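Phosphoribosylformylglycinamidine synthase 2 (Thermus thermophilus, PDB 3VIU) is a large single-chain synthase of the PurM-like (AIR synthase related) family, built from two paired N- and C-terminal domain modules and carrying bound adenosine-5'-diphosphate and magnesium. Local coordinates at residues A[408-411]-A[412-416]; A[129-132]-A[133-136]; A[321-324]-A[325-328]. One frame throughout, in Å; residues are numbered along the deposited sequence.

Contact 1 (A[408-411]-A[412-416])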
loop_
_atom_site.group_PDB
_atom_site.type_symbol
_atom_site.label_atom_id
_atom_site.label_comp_id
_atom_site.label_asym_id
_atom_site.label_seq_id
_atom_site.Cartn_x
_atom_site.Cartn_y
_atom_site.Cartn_z
ATOM N N GLU A 408 -7.167 -0.168 -17.610
ATOM C CA GLU A 408 -7.842 1.027 -18.108
ATOM C C GLU A 408 -9.311 1.170 -17.668
ATOM O O GLU A 408 -9.740 2.246 -17.247
ATOM C CB GLU A 408 -7.742 1.024 -19.634
ATOM C CG GLU A 408 -7.722 2.379 -20.313
ATOM C CD GLU A 408 -7.074 2.314 -21.702
ATOM O OE1 GLU A 408 -7.384 1.376 -22.480
ATOM O OE2 GLU A 408 -6.255 3.207 -22.018
ATOM N N ALA A 409 -10.081 0.090 -17.759
ATOM C CA ALA A 409 -11.489 0.135 -17.377
ATOM C C ALA A 409 -11.670 0.423 -15.887
ATOM O O ALA A 409 -12.746 0.838 -15.456
ATOM C CB ALA A 409 -12.182 -1.183 -17.749
ATOM N N VAL A 410 -10.618 0.204 -15.106
ATOM C CA VAL A 410 -10.679 0.449 -13.668
ATOM C C VAL A 410 -10.499 1.933 -13.318
ATOM O O VAL A 410 -11.404 2.562 -12.758
ATOM C CB VAL A 410 -9.613 -0.393 -12.926
ATOM C CG1 VAL A 410 -9.463 0.078 -11.481
ATOM C CG2 VAL A 410 -10.009 -1.860 -12.973
ATOM N N TYR A 411 -9.338 2.487 -13.660
ATOM C CA TYR A 411 -9.029 3.889 -13.377
ATOM C C TYR A 411 -9.936 4.885 -14.092
ATOM O O TYR A 411 -9.918 6.075 -13.782
ATOM C CB TYR A 411 -7.554 4.159 -13.691
ATOM C CG TYR A 411 -6.664 3.312 -12.818
ATOM C CD1 TYR A 411 -6.638 3.503 -11.435
ATOM C CD2 TYR A 411 -5.958 2.227 -13.347
ATOM C CE1 TYR A 411 -5.948 2.628 -10.591
ATOM C CE2 TYR A 411 -5.263 1.342 -12.512
ATOM C CZ TYR A 411 -5.269 1.547 -11.134
ATOM O OH TYR A 411 -4.637 0.655 -10.296
ATOM N N GLU A 412 -10.730 4.399 -15.040
ATOM C CA GLU A 412 -11.662 5.252 -15.768
ATOM C C GLU A 412 -12.850 5.579 -14.857
ATOM O O GLU A 412 -13.660 6.459 -15.158
ATOM C CB GLU A 412 -12.151 4.551 -17.039
ATOM C CG GLU A 412 -11.416 4.979 -18.306
ATOM C CD GLU A 412 -11.734 4.086 -19.503
ATOM O OE1 GLU A 412 -12.927 3.771 -19.707
ATOM O OE2 GLU A 412 -10.794 3.709 -20.242
ATOM N N ARG A 413 -12.946 4.862 -13.741
ATOM C CA ARG A 413 -14.022 5.082 -12.784
ATOM C C ARG A 413 -13.669 6.263 -11.892
ATOM O O ARG A 413 -14.546 6.883 -11.298
ATOM C CB ARG A 413 -14.217 3.850 -11.889
ATOM C CG ARG A 413 -14.652 2.581 -12.592
ATOM C CD ARG A 413 -16.012 2.758 -13.238
ATOM N NE ARG A 413 -16.512 1.500 -13.772
ATOM C CZ ARG A 413 -16.753 0.426 -13.033
ATOM N NH1 ARG A 413 -16.538 0.461 -11.729
ATOM N NH2 ARG A 413 -17.212 -0.683 -13.596
ATOM N N TYR A 414 -12.378 6.571 -11.809
ATOM C CA TYR A 414 -11.900 7.648 -10.948
ATOM C C TYR A 414 -11.541 8.950 -11.672
ATOM O O TYR A 414 -11.026 8.930 -12.793
ATOM C CB TYR A 414 -10.674 7.166 -10.160
ATOM C CG TYR A 414 -10.716 5.704 -9.744
ATOM C CD1 TYR A 414 -11.831 5.168 -9.090
ATOM C CD2 TYR A 414 -9.623 4.865 -9.973
ATOM C CE1 TYR A 414 -11.854 3.830 -8.672
ATOM C CE2 TYR A 414 -9.631 3.529 -9.560
ATOM C CZ TYR A 414 -10.748 3.018 -8.909
ATOM O OH TYR A 414 -10.750 1.702 -8.490
ATOM N N ASP A 415 -11.814 10.076 -11.015
ATOM C CA ASP A 415 -11.495 11.393 -11.565
ATOM C C ASP A 415 -10.753 12.243 -10.534
ATOM O O ASP A 415 -10.348 11.742 -9.487
ATOM C CB ASP A 415 -12.766 12.118 -12.050
ATOM C CG ASP A 415 -13.927 12.020 -11.065
ATOM O OD1 ASP A 415 -13.800 12.510 -9.925
ATOM O OD2 ASP A 415 -14.979 11.455 -11.438
ATOM N N HIS A 416 -10.568 13.523 -10.843
ATOM C CA HIS A 416 -9.868 14.456 -9.962
ATOM C C HIS A 416 -8.350 14.365 -10.070
ATOM O O HIS A 416 -7.644 14.611 -9.092
ATOM C CB HIS A 416 -10.264 14.242 -8.499
ATOM C CG HIS A 416 -11.684 14.599 -8.195
ATOM N ND1 HIS A 416 -12.202 15.855 -8.433
ATOM C CD2 HIS A 416 -12.689 13.872 -7.653
ATOM C CE1 HIS A 416 -13.467 15.884 -8.051
ATOM N NE2 HIS A 416 -13.786 14.693 -7.574
#
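The carbonyl oxygen of V410 takes the amide hydrogen of R413, with N of R413 2.9 Å from O of V410 and an N-H...O angle of 160°. One residue on, N of Y414 reaches O of Y411 at 3.2 Å. Both bonds span three residues, as in a 3-10-like turn; the link from N of E412 to O of E408, four residues apart, is weak. Helix 408-411 thus unwinds as a tightening turn before strand 422-424.

V410 brings an apolar branch to the turn: its CG1, anti to the backbone N (chi1 168°), lies 3.6 Å from OH of Y414 and also over the centre of the Y411 ring. The two tyrosine rings meet obliquely, their planes at 67°, and CD1 of Y411 comes in at the edge of the Y414 ring, 3.5 Å from CE2 of Y414. O of V410 lies over one face of that same ring, toward its rim. Large flat residues suit this place because both rings also reach T156 of strand 156-163.

CG of E408 lies 3.3 Å from OE2 of E412, whose charge is met by R720, while R413 pairs with D724. The ionic groups therefore tie the turn to the C-terminal end of the chain, whereas OH of Y414 is buried without a polar partner, its place probably set by ring packing.

Contact 2 (A[129-132]-A[133-136])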
loop_
_atom_site.group_PDB
_atom_site.type_symbol
_atom_site.label_atom_id
_atom_site.label_comp_id
_atom_site.label_asym_id
_atom_site.label_seq_id
_atom_site.Cartn_x
_atom_site.Cartn_y
_atom_site.Cartn_z
ATOM N N PRO A 129 -10.140 -14.643 -12.434
ATOM C CA PRO A 129 -11.105 -13.755 -13.098
ATOM C C PRO A 129 -12.261 -14.382 -13.863
ATOM O O PRO A 129 -13.146 -13.664 -14.321
ATOM C CB PRO A 129 -10.219 -12.918 -14.007
ATOM C CG PRO A 129 -9.223 -13.926 -14.470
ATOM C CD PRO A 129 -8.865 -14.663 -13.178
ATOM N N GLU A 130 -12.262 -15.701 -14.017
ATOM C CA GLU A 130 -13.345 -16.367 -14.743
ATOM C C GLU A 130 -14.463 -16.770 -13.790
ATOM O O GLU A 130 -15.594 -16.999 -14.209
ATOM C CB GLU A 130 -12.837 -17.625 -15.462
ATOM C CG GLU A 130 -12.411 -18.750 -14.517
ATOM C CD GLU A 130 -10.939 -18.678 -14.141
ATOM O OE1 GLU A 130 -10.412 -17.554 -13.980
ATOM O OE2 GLU A 130 -10.310 -19.750 -13.995
ATOM N N GLU A 131 -14.132 -16.859 -12.507
ATOM C CA GLU A 131 -15.087 -17.238 -11.471
ATOM C C GLU A 131 -16.026 -16.107 -11.083
ATOM O O GLU A 131 -15.600 -14.974 -10.863
ATOM C CB GLU A 131 -14.328 -17.734 -10.252
ATOM C CG GLU A 131 -13.608 -19.016 -10.537
ATOM C CD GLU A 131 -12.592 -19.367 -9.486
ATOM O OE1 GLU A 131 -12.823 -19.022 -8.309
ATOM O OE2 GLU A 131 -11.570 -20.002 -9.836
ATOM N N ALA A 132 -17.309 -16.437 -10.990
ATOM C CA ALA A 132 -18.347 -15.472 -10.654
ATOM C C ALA A 132 -18.053 -14.607 -9.441
ATOM O O ALA A 132 -18.198 -13.387 -9.504
ATOM C CB ALA A 132 -19.683 -16.187 -10.463
ATOM N N ARG A 133 -17.646 -15.216 -8.335
ATOM C CA ARG A 133 -17.385 -14.418 -7.145
ATOM C C ARG A 133 -16.248 -13.439 -7.367
ATOM O O ARG A 133 -16.331 -12.287 -6.948
ATOM C CB ARG A 133 -17.094 -15.300 -5.922
ATOM C CG ARG A 133 -16.981 -14.492 -4.622
ATOM C CD ARG A 133 -16.898 -15.391 -3.392
ATOM N NE ARG A 133 -16.610 -14.671 -2.147
ATOM C CZ ARG A 133 -17.328 -13.654 -1.672
ATOM N NH1 ARG A 133 -18.386 -13.210 -2.338
ATOM N NH2 ARG A 133 -16.999 -13.090 -0.515
ATOM N N SER A 134 -15.192 -13.878 -8.040
ATOM C CA SER A 134 -14.073 -12.983 -8.292
ATOM C C SER A 134 -14.555 -11.732 -9.015
ATOM O O SER A 134 -14.165 -10.619 -8.665
ATOM C CB SER A 134 -12.995 -13.682 -9.121
ATOM O OG SER A 134 -12.451 -14.775 -8.418
ATOM N N ARG A 135 -15.405 -11.913 -10.022
ATOM C CA ARG A 135 -15.932 -10.775 -10.765
ATOM C C ARG A 135 -16.772 -9.907 -9.841
ATOM O O ARG A 135 -16.681 -8.681 -9.866
ATOM C CB ARG A 135 -16.797 -11.233 -11.944
ATOM C CG ARG A 135 -16.028 -11.805 -13.122
ATOM C CD ARG A 135 -16.904 -11.827 -14.381
ATOM N NE ARG A 135 -18.106 -12.653 -14.235
ATOM C CZ ARG A 135 -18.139 -13.978 -14.377
ATOM N NH1 ARG A 135 -17.029 -14.648 -14.677
ATOM N NH2 ARG A 135 -19.284 -14.637 -14.221
ATOM N N TYR A 136 -17.595 -10.551 -9.023
ATOM C CA TYR A 136 -18.446 -9.825 -8.093
ATOM C C TYR A 136 -17.620 -8.920 -7.165
ATOM O O TYR A 136 -17.863 -7.719 -7.079
ATOM C CB TYR A 136 -19.270 -10.811 -7.255
ATOM C CG TYR A 136 -20.165 -10.146 -6.233
ATOM C CD1 TYR A 136 -21.384 -9.583 -6.606
ATOM C CD2 TYR A 136 -19.781 -10.059 -4.897
ATOM C CE1 TYR A 136 -22.199 -8.948 -5.675
ATOM C CE2 TYR A 136 -20.586 -9.427 -3.956
ATOM C CZ TYR A 136 -21.795 -8.872 -4.352
ATOM O OH TYR A 136 -22.591 -8.232 -3.426
HETATM O O HOH W 1 -13.384 -16.721 -6.993
#
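The backbone bends through P129 and E130 and enters helix 132-152 with E131 at the N-cap, where psi of 134° still belongs to the loop and A132 already has helical angles. This is a helix start in the first PurM-like N-terminal domain, following strand 116-126. N of R135 gives the opening bond to O of E131 at 3.2 Å, and N of Y136 donates to O of A132 at 2.9 Å.

R135 turns back over this first turn. Its chain bends at chi3 (-61°), which brings the guanidinium across the loop with one face over CA of A132, offset toward the rim. O of E130 and O of P129 lie near the plane at its edge, and NH1 of R135 makes a weak bond to O of E130 at 2.8 Å. A long cationic chain suits the spot, since it can lie along the turn and still offer an N-H to the carbonyl of E130; the small side chain of A132 probably helps the flat group come close.

Acidic E131 fits the N-terminal end, where the helix dipole would probably stabilise a negative charge, and its carboxylate also forms a salt bridge with R168. S134, short enough to be buried against the loop, bonds through OG to the carbonyl of P128. A single water joins the two residues, donating to OE1 of E131 at 2.7 Å and to OG of S134 at 2.6 Å.

Contact 3 (A[321-324]-A[325-328])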
loop_
_atom_site.group_PDB
_atom_site.type_symbol
_atom_site.label_atom_id
_atom_site.label_comp_id
_atom_site.label_asym_id
_atom_site.label_seq_id
_atom_site.Cartn_x
_atom_site.Cartn_y
_atom_site.Cartn_z
ATOM N N GLU A 321 -13.063 25.849 17.447
ATOM C CA GLU A 321 -14.503 25.770 17.229
ATOM C C GLU A 321 -14.899 26.559 15.988
ATOM O O GLU A 321 -15.688 26.092 15.164
ATOM C CB GLU A 321 -15.248 26.302 18.458
ATOM C CG GLU A 321 -14.659 25.801 19.769
ATOM C CD GLU A 321 -15.448 26.228 20.991
ATOM O OE1 GLU A 321 -15.953 27.374 21.009
ATOM O OE2 GLU A 321 -15.546 25.418 21.940
ATOM N N GLU A 322 -14.330 27.751 15.856
ATOM C CA GLU A 322 -14.624 28.614 14.722
ATOM C C GLU A 322 -14.182 27.973 13.416
ATOM O O GLU A 322 -14.895 28.047 12.409
ATOM C CB GLU A 322 -13.974 29.986 14.929
ATOM C CG GLU A 322 -14.599 30.725 16.120
ATOM C CD GLU A 322 -13.994 32.088 16.388
ATOM O OE1 GLU A 322 -14.435 32.742 17.357
ATOM O OE2 GLU A 322 -13.085 32.504 15.637
ATOM N N VAL A 323 -13.019 27.332 13.431
ATOM C CA VAL A 323 -12.544 26.657 12.236
ATOM C C VAL A 323 -13.626 25.696 11.755
ATOM O O VAL A 323 -14.009 25.723 10.588
ATOM C CB VAL A 323 -11.257 25.858 12.496
ATOM C CG1 VAL A 323 -10.950 24.969 11.295
ATOM C CG2 VAL A 323 -10.098 26.807 12.728
ATOM N N PHE A 324 -14.132 24.858 12.654
ATOM C CA PHE A 324 -15.168 23.915 12.264
ATOM C C PHE A 324 -16.469 24.614 11.942
ATOM O O PHE A 324 -17.224 24.158 11.088
ATOM C CB PHE A 324 -15.377 22.858 13.349
ATOM C CG PHE A 324 -14.342 21.783 13.327
ATOM C CD1 PHE A 324 -13.002 22.088 13.542
ATOM C CD2 PHE A 324 -14.689 20.473 13.027
ATOM C CE1 PHE A 324 -12.030 21.110 13.453
ATOM C CE2 PHE A 324 -13.724 19.485 12.935
ATOM C CZ PHE A 324 -12.392 19.799 13.148
ATOM N N GLY A 325 -16.730 25.725 12.621
ATOM C CA GLY A 325 -17.946 26.468 12.346
ATOM C C GLY A 325 -17.934 26.924 10.895
ATOM O O GLY A 325 -18.946 26.854 10.201
ATOM N N ARG A 326 -16.772 27.378 10.433
ATOM C CA ARG A 326 -16.625 27.840 9.059
ATOM C C ARG A 326 -16.949 26.755 8.032
ATOM O O ARG A 326 -17.455 27.054 6.946
ATOM C CB ARG A 326 -15.206 28.367 8.821
ATOM C CG ARG A 326 -14.940 29.716 9.460
ATOM C CD ARG A 326 -13.745 30.393 8.815
ATOM N NE ARG A 326 -12.469 29.916 9.339
ATOM C CZ ARG A 326 -11.983 30.249 10.530
ATOM N NH1 ARG A 326 -12.669 31.059 11.326
ATOM N NH2 ARG A 326 -10.804 29.780 10.920
ATOM N N TRP A 327 -16.659 25.499 8.370
ATOM C CA TRP A 327 -16.949 24.394 7.458
ATOM C C TRP A 327 -18.281 23.712 7.774
ATOM O O TRP A 327 -18.543 22.599 7.329
ATOM C CB TRP A 327 -15.804 23.374 7.469
ATOM C CG TRP A 327 -14.549 23.937 6.883
ATOM C CD1 TRP A 327 -13.542 24.579 7.552
ATOM C CD2 TRP A 327 -14.214 24.010 5.491
ATOM N NE1 TRP A 327 -12.607 25.051 6.664
ATOM C CE2 TRP A 327 -12.993 24.717 5.391
ATOM C CE3 TRP A 327 -14.830 23.552 4.315
ATOM C CZ2 TRP A 327 -12.371 24.978 4.158
ATOM C CZ3 TRP A 327 -14.213 23.812 3.087
ATOM C CH2 TRP A 327 -12.995 24.520 3.022
ATOM N N GLY A 328 -19.124 24.398 8.539
ATOM C CA GLY A 328 -20.425 23.857 8.884
ATOM C C GLY A 328 -20.411 22.625 9.766
ATOM O O GLY A 328 -21.347 21.833 9.733
HETATM O O HOH W 2 -11.204 32.391 13.719
#
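A Schellman motif ends helix 317-326: G328, at positive phi (66°), is its C' residue, with N of L329 directed to O of F324 and N of G328 bonded to O of G325 at 3.0 Å. Glycine accepts that backbone turn without strain. Upstream the helix is regular, N of G325 reaching O of E321 at 2.8 Å and N of R326 reaching O of E322 at the same 2.8 Å. At W327 the pattern frays, its N making weak bonds to both O of V323 and O of F324.

The helix belongs to the first PurM-like C-terminal domain, where V323 and F324, apolar and buried, pack on helix 235-250. R326 bends at chi3 (-82°) and lays one guanidinium face over CA of V323 and O of E322, with NH2 of R326 3.6 Å from CG2 of V323. The charged end of this arginine pairs with E247, which also accepts NE1 of W327. E322 forms a salt bridge with K318 and stays beyond salt-bridge range of R326; a water spans the gap, donating to OE2 of E322 at 2.7 Å and accepting from NH1 of R326 at 3.1 Å. O of V323 lies at the edge of the W327 indole, near its plane, 3.3 Å from CD1 of W327.

In the fold
Along the chain the order is contact 2, contact 3, contact 1. Contact 2 starts helix 132-152 in the first N-terminal domain, contact 3 finishes helix 317-326 in the C-terminal domain that follows, and contact 1 lies in the approach to strand 422-424, the edge strand of the second N-terminal domain's sheet. Contacts 1 and 2 have centres 20 Å apart and are joined through helix 132-152, whose later residues V142 and A146 meet Y414. Contact 3 is remote, its centre 33 Å from contact 1 and 46 Å from contact 2. The turn at 408-416 thus lies against both the first N-terminal domain and helix 708-723, and so probably helps join the two halves, while the other two contacts delimit helices within the first half.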